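Local coordinates for protein PHOX (PDB 4A9V) that probably hydrolyses phosphate monoesters as a beta-propeller alkaline phosphatase, using a cofactor of iron and calcium ions, at residues G55-D66 against R111-I122. Numbering follows the deposited sequence.
Sequences GTAAAQEVQFGD and RKALACEGVSVI
Ala57 and Lys112 bring two short helical segments to within 3.9 Å at their CA atoms, and further along residues 61-66 run past Cys116 and the start of strand 118-127, where Asp66 N hydrogen-bonds to Cys116 O at 2.9 Å. Small residues permit the close approach: the methyl of Ala57 rests on the backbone of Lys112, and Ala115 CB fits between the CG atoms of Gln60 and Glu61, 3.5 Å from Glu61 CG. Arg111, its CG anti to the backbone N (chi1 -178°) and its chain extended to NE, reaches past Ala57 CB to the Glu61 carboxylate. Arg111 NH2 donates to Glu61 OE1 and Arg111 NE to Glu61 OE2, each at 2.9 Å, a salt bridge of two nearly straight hydrogen bonds; both oxygens lie near the guanidinium plane, but the carboxylate is turned 47° from it. A water bridges Glu61 OE2 and Arg111 O, while Arg111 NH1 forms a salt bridge with Glu108. A methionine in place of Arg111 would probably leave the Glu61 carboxylate without its charged mate and freer to turn. The extended Lys112 carries NZ to Gly55 O, a 2.7 Å hydrogen bond just before the helix that Thr56 caps through OG1; Lys112 NZ also hydrogen-bonds to Leu97 O. Gln60, bent at chi2 (64°), lays CG on Ala115; its NE2 donates to Phe64 O, and its OE1, hydrogen-bonded to Trp38, touches Cys116 SG in van der Waals contact. Gly65 suits its place because a side chain would collide with Cys116 O. Gly65 N donates to Ser120 OG, 3.3 Å away, a hydroxyl also hydrogen-bonded to Asn89, and Ser120 CB packs against the Phe64 ring. The contact thus seats the 57-60 helix and the approach to edge strand 68-76 against the 107-115 helix and the start of strand 118-127; both strands belong to one four-stranded antiparallel sheet, as in a beta-propeller blade.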
loop_
_atom_site.group_PDB
_atom_site.type_symbol
_atom_site.label_atom_id
_atom_site.label_comp_id
_atom_site.label_asym_id
_atom_site.label_seq_id
_atom_site.Cartn_x
_atom_site.Cartn_y
_atom_site.Cartn_z
ATOM N N GLY A 55 27.263 -6.342 0.358
ATOM C CA GLY A 55 27.070 -4.905 0.213
ATOM C C GLY A 55 26.885 -4.230 1.565
ATOM O O GLY A 55 26.307 -4.804 2.486
ATOM N N THR A 56 27.379 -3.008 1.688
ATOM C CA THR A 56 27.312 -2.288 2.952
ATOM C C THR A 56 25.971 -1.570 3.143
ATOM O O THR A 56 25.242 -1.308 2.188
ATOM C CB THR A 56 28.444 -1.260 3.062
ATOM O OG1 THR A 56 28.250 -0.258 2.060
ATOM C CG2 THR A 56 29.805 -1.925 2.876
ATOM N N ALA A 57 25.720 -1.141 4.375
ATOM C CA ALA A 57 24.594 -0.264 4.663
ATOM C C ALA A 57 24.691 1.034 3.876
ATOM O O ALA A 57 23.703 1.492 3.306
ATOM C CB ALA A 57 24.518 0.031 6.149
ATOM N N ALA A 58 25.881 1.626 3.844
ATOM C CA ALA A 58 26.065 2.882 3.130
ATOM C C ALA A 58 25.758 2.732 1.642
ATOM O O ALA A 58 25.168 3.619 1.032
ATOM C CB ALA A 58 27.480 3.402 3.330
ATOM N N ALA A 59 26.142 1.600 1.060
ATOM C CA ALA A 59 25.788 1.326 -0.326
ATOM C C ALA A 59 24.281 1.195 -0.503
ATOM O O ALA A 59 23.716 1.721 -1.450
ATOM C CB ALA A 59 26.491 0.074 -0.823
ATOM N N GLN A 60 23.619 0.501 0.418
ATOM C CA GLN A 60 22.187 0.291 0.284
ATOM C C GLN A 60 21.421 1.614 0.390
ATOM O O GLN A 60 20.382 1.774 -0.251
ATOM C CB GLN A 60 21.681 -0.715 1.319
ATOM C CG GLN A 60 20.188 -1.008 1.223
ATOM C CD GLN A 60 19.783 -1.662 -0.083
ATOM O OE1 GLN A 60 19.986 -2.854 -0.293
ATOM N NE2 GLN A 60 19.199 -0.877 -0.970
ATOM N N GLU A 61 21.995 2.588 1.099
ATOM C CA GLU A 61 21.391 3.917 1.196
ATOM C C GLU A 61 21.409 4.691 -0.116
ATOM O O GLU A 61 20.705 5.693 -0.233
ATOM C CB GLU A 61 22.060 4.738 2.306
ATOM C CG GLU A 61 21.734 4.201 3.696
ATOM C CD GLU A 61 22.513 4.851 4.830
ATOM O OE1 GLU A 61 23.518 5.547 4.579
ATOM O OE2 GLU A 61 22.239 4.502 5.998
ATOM N N VAL A 62 22.176 4.220 -1.102
ATOM C CA VAL A 62 22.225 4.848 -2.424
ATOM C C VAL A 62 21.863 3.859 -3.539
ATOM O O VAL A 62 22.136 4.103 -4.714
ATOM C CB VAL A 62 23.599 5.505 -2.718
ATOM C CG1 VAL A 62 23.832 6.675 -1.774
ATOM C CG2 VAL A 62 24.736 4.498 -2.633
ATOM N N GLN A 63 21.186 2.779 -3.158
ATOM C CA GLN A 63 20.697 1.771 -4.094
ATOM C C GLN A 63 19.185 1.652 -3.963
ATOM O O GLN A 63 18.620 1.891 -2.899
ATOM C CB GLN A 63 21.334 0.407 -3.796
ATOM C CG GLN A 63 22.811 0.341 -4.145
ATOM C CD GLN A 63 23.533 -0.817 -3.481
ATOM O OE1 GLN A 63 23.124 -1.320 -2.422
ATOM N NE2 GLN A 63 24.667 -1.189 -4.052
ATOM N N PHE A 64 18.538 1.281 -5.061
ATOM C CA PHE A 64 17.119 0.971 -5.044
ATOM C C PHE A 64 16.823 0.032 -3.873
ATOM O O PHE A 64 17.539 -0.940 -3.642
ATOM C CB PHE A 64 16.718 0.320 -6.370
ATOM C CG PHE A 64 15.237 0.295 -6.615
ATOM C CD1 PHE A 64 14.565 1.456 -6.963
ATOM C CD2 PHE A 64 14.538 -0.895 -6.573
ATOM C CE1 PHE A 64 13.216 1.431 -7.243
ATOM C CE2 PHE A 64 13.183 -0.929 -6.847
ATOM C CZ PHE A 64 12.518 0.239 -7.176
ATOM N N GLY A 65 15.770 0.347 -3.127
ATOM C CA GLY A 65 15.443 -0.397 -1.924
ATOM C C GLY A 65 14.851 -1.753 -2.235
ATOM O O GLY A 65 14.719 -2.157 -3.396
ATOM N N ASP A 66 14.540 -2.485 -1.170
ATOM C CA ASP A 66 14.053 -3.854 -1.276
ATOM C C ASP A 66 12.523 -3.875 -1.328
ATOM O O ASP A 66 11.855 -2.865 -1.095
ATOM C CB ASP A 66 14.583 -4.673 -0.091
ATOM C CG ASP A 66 14.745 -6.158 -0.405
ATOM O OD1 ASP A 66 14.272 -6.610 -1.473
ATOM O OD2 ASP A 66 15.321 -6.869 0.451
ATOM N N ARG A 111 21.248 -0.826 10.434
ATOM C CA ARG A 111 21.317 0.291 9.498
ATOM C C ARG A 111 21.067 -0.160 8.059
ATOM O O ARG A 111 20.367 0.502 7.293
ATOM C CB ARG A 111 22.684 0.955 9.601
ATOM C CG ARG A 111 22.838 2.167 8.707
ATOM C CD ARG A 111 24.272 2.646 8.693
ATOM N NE ARG A 111 24.484 3.602 7.617
ATOM C CZ ARG A 111 25.670 4.095 7.285
ATOM N NH1 ARG A 111 26.760 3.698 7.927
ATOM N NH2 ARG A 111 25.770 4.979 6.304
ATOM N N LYS A 112 21.602 -1.321 7.696
ATOM C CA LYS A 112 21.446 -1.851 6.349
ATOM C C LYS A 112 19.989 -2.240 6.056
ATOM O O LYS A 112 19.486 -1.990 4.965
ATOM C CB LYS A 112 22.368 -3.053 6.171
ATOM C CG LYS A 112 22.354 -3.692 4.802
ATOM C CD LYS A 112 23.496 -4.682 4.673
ATOM C CE LYS A 112 23.286 -5.628 3.512
ATOM N NZ LYS A 112 24.446 -6.542 3.323
ATOM N N ALA A 113 19.299 -2.816 7.040
ATOM C CA ALA A 113 17.871 -3.127 6.899
ATOM C C ALA A 113 17.049 -1.849 6.761
ATOM O O ALA A 113 16.188 -1.754 5.890
ATOM C CB ALA A 113 17.386 -3.965 8.078
ATOM N N LEU A 114 17.312 -0.863 7.607
ATOM C CA LEU A 114 16.595 0.407 7.514
ATOM C C LEU A 114 16.848 1.095 6.166
ATOM O O LEU A 114 15.951 1.732 5.603
ATOM C CB LEU A 114 17.023 1.321 8.664
ATOM C CG LEU A 114 16.308 1.027 9.983
ATOM C CD1 LEU A 114 17.128 1.514 11.164
ATOM C CD2 LEU A 114 14.928 1.655 10.013
ATOM N N ALA A 115 18.044 0.892 5.614
ATOM C CA ALA A 115 18.413 1.458 4.325
ATOM C C ALA A 115 17.581 0.876 3.185
ATOM O O ALA A 115 17.424 1.505 2.141
ATOM C CB ALA A 115 19.889 1.226 4.062
ATOM N N CYS A 116 17.129 -0.363 3.352
ATOM C CA CYS A 116 16.326 -1.036 2.341
ATOM C C CYS A 116 14.925 -0.471 2.198
ATOM O O CYS A 116 14.247 -0.810 1.235
ATOM C CB CYS A 116 16.184 -2.513 2.689
ATOM S SG CYS A 116 17.646 -3.533 2.426
ATOM N N GLU A 117 14.429 0.183 3.246
ATOM C CA GLU A 117 13.029 0.581 3.319
ATOM C C GLU A 117 12.899 2.072 3.066
ATOM O O GLU A 117 13.876 2.810 3.151
ATOM C CB GLU A 117 12.451 0.209 4.683
ATOM C CG GLU A 117 12.666 -1.269 4.997
ATOM C CD GLU A 117 11.973 -1.787 6.237
ATOM O OE1 GLU A 117 11.113 -1.105 6.819
ATOM O OE2 GLU A 117 12.343 -2.910 6.651
ATOM N N GLY A 118 11.686 2.499 2.741
ATOM C CA GLY A 118 11.415 3.906 2.482
ATOM C C GLY A 118 10.863 4.087 1.086
ATOM O O GLY A 118 9.907 3.409 0.696
ATOM N N VAL A 119 11.462 5.014 0.344
ATOM C CA VAL A 119 11.042 5.337 -1.009
ATOM C C VAL A 119 12.286 5.458 -1.883
ATOM O O VAL A 119 13.341 5.924 -1.442
ATOM C CB VAL A 119 10.201 6.636 -1.039
ATOM C CG1 VAL A 119 9.857 7.047 -2.462
ATOM C CG2 VAL A 119 8.928 6.454 -0.222
ATOM N N SER A 120 12.150 5.019 -3.128
ATOM C CA SER A 120 13.135 5.293 -4.173
ATOM C C SER A 120 12.478 6.172 -5.231
ATOM O O SER A 120 11.475 5.782 -5.824
ATOM C CB SER A 120 13.577 3.983 -4.822
ATOM O OG SER A 120 14.183 3.116 -3.894
ATOM N N VAL A 121 13.011 7.376 -5.425
ATOM C CA VAL A 121 12.591 8.240 -6.524
ATOM C C VAL A 121 13.575 8.064 -7.671
ATOM O O VAL A 121 14.789 8.115 -7.457
ATOM C CB VAL A 121 12.564 9.725 -6.107
ATOM C CG1 VAL A 121 12.083 10.597 -7.260
ATOM C CG2 VAL A 121 11.690 9.926 -4.882
ATOM N N ILE A 122 13.045 7.758 -8.853
ATOM C CA ILE A 122 13.873 7.536 -10.031
ATOM C C ILE A 122 13.345 8.306 -11.228
ATOM O O ILE A 122 12.144 8.533 -11.353
ATOM C CB ILE A 122 13.981 6.039 -10.387
ATOM C CG1 ILE A 122 12.628 5.458 -10.814
ATOM C CG2 ILE A 122 14.588 5.258 -9.228
ATOM C CD1 ILE A 122 12.722 4.030 -11.317
HETATM O O HOH W 1 19.928 3.402 7.244
#